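High affinity transport system protein p37 (Mycoplasma hyorhinis, PDB 3EKI) serves as the extracytoplasmic, membrane-attached lipoprotein of a high-affinity transport system and binds thiamine diphosphate, its probable cargo. Local coordinates at residues G40-E52 / T115-S127. Sequence-based numbering, arbitrary orientation.
Sequences GQWDKSITFGVSE and TDNPELDFGINAS. With CA (calcium ion), chain D.
D121 OD1 is gripped twice: T47 N donates to its anti lone pair at 2.8 Å, and calcium binds it at 2.3 Å. In one lobe of a periplasmic-binding-protein fold, strands 45-51 and 122-125 run roughly parallel, are bridged only at F48 and F122, and are joined at one end by a metal site. Seven oxygens hold the calcium: both carboxylate oxygens of D121, OD2 of D43, the carbonyls of S45 and P118, and two waters. One of these waters also hydrogen-bonds S45 OG and T47 OG1. D43 sends CG anti to its own N (chi1 -171°), which places OD2 on the metal and leaves OD1 to accept from S45 N in an Asx turn. The two carboxylates, planes 82° apart, bring D43 OD2 within 3.1 Å of D121 OD2; calcium and R349, which bonds both oxygens, probably offset the repulsion. P118 sits in a type I turn from N117 to L120; N117 OD1 accepts from E119 N, a second Asx turn. T47 O accepts from D121 N and, weakly, from F122 N, while L120 CD1 lies against the backbone of G49. On the other side of the strand pair, the F48 and F122 rings meet obliquely, planes 55° apart, with F48 CD1 3.4 Å from F122 CD2, and F348 extends this aromatic patch. Beyond G49 and G123 the strands spread, and A126 touches thiamine diphosphate. A water spans the widening gap, donating to G49 O and accepting from I124 N, just after the last direct bond, a nearly straight G49 N to F122 O of 2.9 Å.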
ATOM      1  N   GLY A  40       8.001 -28.349  10.486  1.00 32.14           N
ATOM      2  CA  GLY A  40       6.575 -28.139  10.333  1.00 23.05           C
ATOM      3  C   GLY A  40       5.935 -29.282   9.546  1.00 17.51           C
ATOM      4  O   GLY A  40       6.677 -30.064   8.941  1.00 21.17           O
ATOM      5  N   GLN A  41       4.618 -29.362   9.582  1.00 14.05           N
ATOM      6  CA  GLN A  41       3.879 -30.424   8.898  1.00 10.82           C
ATOM      7  C   GLN A  41       3.522 -30.063   7.454  1.00 14.47           C
ATOM      8  O   GLN A  41       3.048 -28.957   7.192  1.00 13.87           O
ATOM      9  CB  GLN A  41       2.598 -30.775   9.643  1.00 18.47           C
ATOM     10  CG  GLN A  41       2.814 -30.835  11.152  1.00 28.77           C
ATOM     11  CD  GLN A  41       1.626 -31.537  11.796  1.00 31.43           C
ATOM     12  OE1 GLN A  41       0.797 -30.860  12.386  1.00 30.74           O
ATOM     13  NE2 GLN A  41       1.590 -32.853  11.660  1.00 27.23           N
ATOM     14  N   TRP A  42       3.743 -31.013   6.549  1.00  8.32           N
ATOM     15  CA  TRP A  42       3.251 -30.871   5.179  1.00  6.91           C
ATOM     16  C   TRP A  42       1.745 -30.807   5.202  1.00 10.54           C
ATOM     17  O   TRP A  42       1.045 -31.612   5.821  1.00 10.78           O
ATOM     18  CB  TRP A  42       3.713 -32.036   4.300  1.00  7.25           C
ATOM     19  CG  TRP A  42       3.413 -31.836   2.844  1.00  6.54           C
ATOM     20  CD1 TRP A  42       2.304 -32.226   2.159  1.00  5.97           C
ATOM     21  CD2 TRP A  42       4.299 -31.176   1.924  1.00  7.04           C
ATOM     22  NE1 TRP A  42       2.425 -31.853   0.844  1.00  7.64           N
ATOM     23  CE2 TRP A  42       3.637 -31.208   0.669  1.00  9.22           C
ATOM     24  CE3 TRP A  42       5.562 -30.573   2.034  1.00  6.53           C
ATOM     25  CZ2 TRP A  42       4.230 -30.643  -0.455  1.00  6.80           C
ATOM     26  CZ3 TRP A  42       6.134 -30.021   0.900  1.00  7.17           C
ATOM     27  CH2 TRP A  42       5.477 -30.051  -0.345  1.00  6.51           C
ATOM     28  N   ASP A  43       1.143 -29.841   4.517  1.00  8.90           N
ATOM     29  CA  ASP A  43      -0.296 -29.702   4.534  1.00  7.63           C
ATOM     30  C   ASP A  43      -0.805 -29.871   3.114  1.00 10.97           C
ATOM     31  O   ASP A  43      -0.403 -29.078   2.251  1.00  9.40           O
ATOM     32  CB  ASP A  43      -0.662 -28.325   5.093  1.00 10.56           C
ATOM     33  CG  ASP A  43      -2.129 -28.147   5.359  1.00  8.09           C
ATOM     34  OD1 ASP A  43      -2.917 -29.059   5.010  1.00  9.55           O
ATOM     35  OD2 ASP A  43      -2.528 -27.101   5.927  1.00  9.19           O
ATOM     36  N   LYS A  44      -1.624 -30.868   2.853  1.00 10.53           N
ATOM     37  CA  LYS A  44      -2.056 -31.142   1.487  1.00  7.23           C
ATOM     38  C   LYS A  44      -3.142 -30.210   0.998  1.00  7.77           C
ATOM     39  O   LYS A  44      -3.574 -30.284  -0.161  1.00 10.34           O
ATOM     40  CB  LYS A  44      -2.535 -32.603   1.374  1.00  8.78           C
ATOM     41  CG  LYS A  44      -3.822 -32.833   2.162  1.00 16.78           C
ATOM     42  CD  LYS A  44      -4.178 -34.309   2.277  1.00 17.03           C
ATOM     43  CE  LYS A  44      -5.510 -34.486   2.988  1.00 26.50           C
ATOM     44  NZ  LYS A  44      -5.518 -35.722   3.825  1.00 41.29           N
ATOM     45  N   SER A  45      -3.590 -29.294   1.832  1.00  7.19           N
ATOM     46  CA  SER A  45      -4.592 -28.292   1.496  1.00  8.08           C
ATOM     47  C   SER A  45      -4.052 -26.930   1.937  1.00 12.40           C
ATOM     48  O   SER A  45      -3.785 -26.743   3.133  1.00  9.91           O
ATOM     49  CB  SER A  45      -5.928 -28.587   2.174  1.00 11.78           C
ATOM     50  OG  SER A  45      -6.837 -27.500   2.061  1.00 15.43           O
ATOM     51  N   ILE A  46      -3.857 -25.999   1.014  1.00  7.70           N
ATOM     52  CA  ILE A  46      -3.376 -24.678   1.397  1.00  5.40           C
ATOM     53  C   ILE A  46      -4.492 -23.685   1.081  1.00  8.61           C
ATOM     54  O   ILE A  46      -4.976 -23.687  -0.038  1.00  9.42           O
ATOM     55  CB  ILE A  46      -2.057 -24.377   0.688  1.00  6.41           C
ATOM     56  CG1 ILE A  46      -0.877 -25.226   1.175  1.00  7.43           C
ATOM     57  CG2 ILE A  46      -1.711 -22.894   0.767  1.00  8.98           C
ATOM     58  CD1 ILE A  46      -0.365 -24.779   2.535  1.00 13.54           C
ATOM     59  N   THR A  47      -4.852 -22.903   2.081  1.00  7.01           N
ATOM     60  CA  THR A  47      -5.868 -21.873   1.953  1.00  8.00           C
ATOM     61  C   THR A  47      -5.260 -20.485   2.152  1.00  8.43           C
ATOM     62  O   THR A  47      -4.696 -20.234   3.218  1.00  7.38           O
ATOM     63  CB  THR A  47      -6.993 -22.100   2.983  1.00  9.50           C
ATOM     64  OG1 THR A  47      -7.610 -23.370   2.744  1.00  8.83           O
ATOM     65  CG2 THR A  47      -8.077 -21.042   2.835  1.00 12.48           C
ATOM     66  N   PHE A  48      -5.373 -19.618   1.158  1.00  8.00           N
ATOM     67  CA  PHE A  48      -4.998 -18.215   1.239  1.00  7.66           C
ATOM     68  C   PHE A  48      -6.157 -17.335   1.714  1.00  7.65           C
ATOM     69  O   PHE A  48      -7.292 -17.427   1.231  1.00  9.47           O
ATOM     70  CB  PHE A  48      -4.547 -17.736  -0.142  1.00  8.69           C
ATOM     71  CG  PHE A  48      -3.340 -18.445  -0.740  1.00 14.54           C
ATOM     72  CD1 PHE A  48      -2.387 -19.081   0.032  1.00 14.14           C
ATOM     73  CD2 PHE A  48      -3.171 -18.456  -2.115  1.00 25.02           C
ATOM     74  CE1 PHE A  48      -1.302 -19.706  -0.576  1.00 17.52           C
ATOM     75  CE2 PHE A  48      -2.091 -19.064  -2.727  1.00 20.79           C
ATOM     76  CZ  PHE A  48      -1.142 -19.675  -1.940  1.00 11.85           C
ATOM     77  N   GLY A  49      -5.913 -16.434   2.646  1.00  7.78           N
ATOM     78  CA  GLY A  49      -6.903 -15.454   3.051  1.00 10.65           C
ATOM     79  C   GLY A  49      -6.876 -14.339   2.020  1.00 13.12           C
ATOM     80  O   GLY A  49      -5.785 -13.917   1.624  1.00 15.84           O
ATOM     81  N   VAL A  50      -8.062 -13.924   1.592  1.00 11.03           N
ATOM     82  CA  VAL A  50      -8.194 -12.781   0.692  1.00 13.13           C
ATOM     83  C   VAL A  50      -9.359 -11.913   1.185  1.00 11.05           C
ATOM     84  O   VAL A  50     -10.272 -12.402   1.828  1.00 14.78           O
ATOM     85  CB  VAL A  50      -8.439 -13.117  -0.784  1.00 18.13           C
ATOM     86  CG1 VAL A  50      -7.336 -14.010  -1.333  1.00 17.08           C
ATOM     87  CG2 VAL A  50      -9.815 -13.746  -0.969  1.00 25.20           C
ATOM     88  N   SER A  51      -9.263 -10.633   0.832  1.00 13.85           N
ATOM     89  CA  SER A  51     -10.272  -9.701   1.311  1.00 16.47           C
ATOM     90  C   SER A  51     -11.688 -10.115   0.886  1.00 14.23           C
ATOM     91  O   SER A  51     -11.915 -10.380  -0.291  1.00 16.51           O
ATOM     92  CB  SER A  51     -10.028  -8.275   0.819  1.00 17.92           C
ATOM     93  OG  SER A  51     -11.171  -7.500   1.183  1.00 26.43           O
ATOM     94  N   GLU A  52     -12.576 -10.125   1.858  1.00 17.64           N
ATOM     95  CA  GLU A  52     -13.980 -10.451   1.783  1.00 21.41           C
ATOM     96  C   GLU A  52     -14.677  -9.505   0.814  1.00 19.31           C
ATOM     97  O   GLU A  52     -15.356  -9.945  -0.110  1.00 26.40           O
ATOM     98  CB  GLU A  52     -14.592 -10.343   3.167  1.00 33.82           C
ATOM     99  CG  GLU A  52     -16.000 -10.899   3.324  1.00 40.40           C
ATOM    100  CD  GLU A  52     -16.355 -11.026   4.797  1.00 46.63           C
ATOM    101  OE1 GLU A  52     -16.966 -10.072   5.330  1.00 66.54           O
ATOM    102  OE2 GLU A  52     -16.011 -12.064   5.406  1.00 74.89           O
ATOM    103  N   THR A 115      -3.223 -18.324  15.251  1.00 10.38           N
ATOM    104  CA  THR A 115      -3.740 -19.510  15.954  1.00 14.97           C
ATOM    105  C   THR A 115      -3.086 -20.785  15.412  1.00 15.25           C
ATOM    106  O   THR A 115      -3.082 -21.788  16.117  1.00 13.55           O
ATOM    107  CB  THR A 115      -5.262 -19.643  15.849  1.00 18.26           C
ATOM    108  OG1 THR A 115      -5.587 -19.949  14.489  1.00 19.54           O
ATOM    109  CG2 THR A 115      -5.952 -18.324  16.183  1.00 17.01           C
ATOM    110  N   ASP A 116      -2.560 -20.734  14.203  1.00 12.54           N
ATOM    111  CA  ASP A 116      -1.873 -21.823  13.530  1.00 14.22           C
ATOM    112  C   ASP A 116      -2.848 -22.976  13.280  1.00 13.57           C
ATOM    113  O   ASP A 116      -2.553 -24.137  13.553  1.00 12.97           O
ATOM    114  CB  ASP A 116      -0.639 -22.292  14.294  1.00 11.73           C
ATOM    115  CG  ASP A 116       0.463 -22.886  13.444  1.00 14.62           C
ATOM    116  OD1 ASP A 116       0.247 -23.100  12.234  1.00 13.27           O
ATOM    117  OD2 ASP A 116       1.587 -23.145  13.941  1.00 15.90           O
ATOM    118  N   ASN A 117      -3.997 -22.641  12.742  1.00 17.32           N
ATOM    119  CA  ASN A 117      -5.075 -23.554  12.394  1.00 15.08           C
ATOM    120  C   ASN A 117      -4.966 -23.861  10.908  1.00 13.61           C
ATOM    121  O   ASN A 117      -4.919 -22.900  10.123  1.00 14.49           O
ATOM    122  CB  ASN A 117      -6.425 -22.933  12.730  1.00 16.91           C
ATOM    123  CG  ASN A 117      -7.625 -23.816  12.519  1.00 24.90           C
ATOM    124  OD1 ASN A 117      -7.856 -24.386  11.456  1.00 19.59           O
ATOM    125  ND2 ASN A 117      -8.463 -23.955  13.545  1.00 22.26           N
ATOM    126  N   PRO A 118      -4.899 -25.107  10.487  1.00 11.43           N
ATOM    127  CA  PRO A 118      -4.764 -25.406   9.054  1.00 11.91           C
ATOM    128  C   PRO A 118      -5.881 -24.928   8.155  1.00 10.05           C
ATOM    129  O   PRO A 118      -5.766 -25.019   6.923  1.00 10.16           O
ATOM    130  CB  PRO A 118      -4.706 -26.945   9.010  1.00 14.16           C
ATOM    131  CG  PRO A 118      -4.287 -27.344  10.389  1.00 21.28           C
ATOM    132  CD  PRO A 118      -4.886 -26.329  11.322  1.00 16.50           C
ATOM    133  N   GLU A 119      -6.990 -24.387   8.652  1.00 11.65           N
ATOM    134  CA  GLU A 119      -8.019 -23.823   7.802  1.00 11.69           C
ATOM    135  C   GLU A 119      -7.578 -22.508   7.157  1.00 10.96           C
ATOM    136  O   GLU A 119      -8.214 -22.097   6.182  1.00 12.36           O
ATOM    137  CB  GLU A 119      -9.330 -23.571   8.556  1.00 20.14           C
ATOM    138  CG  GLU A 119      -9.458 -22.229   9.235  1.00 28.36           C
ATOM    139  CD  GLU A 119     -10.291 -22.303  10.500  1.00 49.31           C
ATOM    140  OE1 GLU A 119     -11.274 -23.082  10.517  1.00 30.56           O
ATOM    141  OE2 GLU A 119      -9.945 -21.580  11.461  1.00 65.78           O
ATOM    142  N   LEU A 120      -6.520 -21.886   7.670  1.00  8.49           N
ATOM    143  CA  LEU A 120      -5.989 -20.650   7.092  1.00 10.43           C
ATOM    144  C   LEU A 120      -4.465 -20.679   7.205  1.00  8.91           C
ATOM    145  O   LEU A 120      -3.890 -20.611   8.290  1.00  8.21           O
ATOM    146  CB  LEU A 120      -6.536 -19.396   7.772  1.00  7.81           C
ATOM    147  CG  LEU A 120      -5.904 -18.081   7.298  1.00  9.90           C
ATOM    148  CD1 LEU A 120      -6.256 -17.820   5.845  1.00 14.13           C
ATOM    149  CD2 LEU A 120      -6.366 -16.951   8.200  1.00 14.53           C
ATOM    150  N   ASP A 121      -3.811 -20.809   6.063  1.00  9.32           N
ATOM    151  CA  ASP A 121      -2.377 -21.072   6.021  1.00  8.57           C
ATOM    152  C   ASP A 121      -1.501 -19.878   5.650  1.00  6.71           C
ATOM    153  O   ASP A 121      -0.318 -19.854   6.012  1.00  7.47           O
ATOM    154  CB  ASP A 121      -2.131 -22.198   5.012  1.00  7.70           C
ATOM    155  CG  ASP A 121      -2.956 -23.446   5.287  1.00 10.64           C
ATOM    156  OD1 ASP A 121      -3.900 -23.753   4.539  1.00  8.71           O
ATOM    157  OD2 ASP A 121      -2.712 -24.077   6.341  1.00 13.12           O
ATOM    158  N   PHE A 122      -2.046 -18.920   4.906  1.00  7.68           N
ATOM    159  CA  PHE A 122      -1.206 -17.852   4.385  1.00  5.58           C
ATOM    160  C   PHE A 122      -2.060 -16.646   4.034  1.00  6.12           C
ATOM    161  O   PHE A 122      -3.227 -16.748   3.677  1.00  7.03           O
ATOM    162  CB  PHE A 122      -0.477 -18.348   3.144  1.00  8.77           C
ATOM    163  CG  PHE A 122       0.342 -17.401   2.312  1.00  5.72           C
ATOM    164  CD1 PHE A 122       1.687 -17.236   2.565  1.00 10.50           C
ATOM    165  CD2 PHE A 122      -0.257 -16.702   1.273  1.00 10.27           C
ATOM    166  CE1 PHE A 122       2.441 -16.365   1.787  1.00 12.91           C
ATOM    167  CE2 PHE A 122       0.478 -15.819   0.496  1.00  9.43           C
ATOM    168  CZ  PHE A 122       1.823 -15.696   0.772  1.00  6.97           C
ATOM    169  N   GLY A 123      -1.413 -15.488   4.115  1.00  5.85           N
ATOM    170  CA  GLY A 123      -2.046 -14.307   3.498  1.00  7.97           C
ATOM    171  C   GLY A 123      -1.029 -13.212   3.289  1.00  7.84           C
ATOM    172  O   GLY A 123       0.128 -13.325   3.687  1.00 11.08           O
ATOM    173  N   ILE A 124      -1.422 -12.130   2.609  1.00  8.29           N
ATOM    174  CA  ILE A 124      -0.509 -11.036   2.292  1.00  5.97           C
ATOM    175  C   ILE A 124      -0.988  -9.758   2.990  1.00  8.92           C
ATOM    176  O   ILE A 124      -2.176  -9.452   2.857  1.00 10.05           O
ATOM    177  CB  ILE A 124      -0.399 -10.862   0.774  1.00  8.14           C
ATOM    178  CG1 ILE A 124       0.081 -12.146   0.099  1.00 10.58           C
ATOM    179  CG2 ILE A 124       0.486  -9.673   0.457  1.00  9.38           C
ATOM    180  CD1 ILE A 124       0.019 -12.153  -1.414  1.00 10.66           C
ATOM    181  N   ASN A 125      -0.080  -9.145   3.740  1.00  7.45           N
ATOM    182  CA  ASN A 125      -0.394  -8.075   4.665  1.00  9.90           C
ATOM    183  C   ASN A 125       0.477  -6.852   4.416  1.00  6.44           C
ATOM    184  O   ASN A 125       1.607  -6.975   3.992  1.00  8.22           O
ATOM    185  CB  ASN A 125      -0.186  -8.500   6.132  1.00  8.47           C
ATOM    186  CG  ASN A 125      -1.067  -7.750   7.103  1.00 11.70           C
ATOM    187  OD1 ASN A 125      -2.208  -8.135   7.350  1.00 12.35           O
ATOM    188  ND2 ASN A 125      -0.607  -6.654   7.706  1.00 12.40           N
ATOM    189  N   ALA A 126      -0.104  -5.699   4.758  1.00  9.06           N
ATOM    190  CA  ALA A 126       0.717  -4.483   4.694  1.00  8.26           C
ATOM    191  C   ALA A 126       1.934  -4.651   5.593  1.00  8.35           C
ATOM    192  O   ALA A 126       1.799  -5.176   6.708  1.00  7.71           O
ATOM    193  CB  ALA A 126      -0.131  -3.296   5.101  1.00  8.48           C
ATOM    194  N   SER A 127       3.098  -4.215   5.121  1.00  6.63           N
ATOM    195  CA  SER A 127       4.326  -4.425   5.862  1.00  6.24           C
ATOM    196  C   SER A 127       4.382  -3.735   7.217  1.00  8.47           C
ATOM    197  O   SER A 127       4.784  -4.295   8.244  1.00  8.67           O
ATOM    198  CB  SER A 127       5.514  -3.970   4.997  1.00 12.19           C
ATOM    199  OG  SER A 127       5.524  -2.553   4.826  1.00  9.49           O
TER
HETATM  200 CA    CA D 601      -4.462 -25.846   5.232  1.00 11.60          CA
HETATM  201  O   HOH W   1      -5.625 -28.061   5.631  1.00 15.47           O
HETATM  202  O   HOH W   2      -6.613 -25.617   3.765  1.00 11.54           O
HETATM  203  O   HOH W   3      -4.122 -11.995   1.751  1.00 17.20           O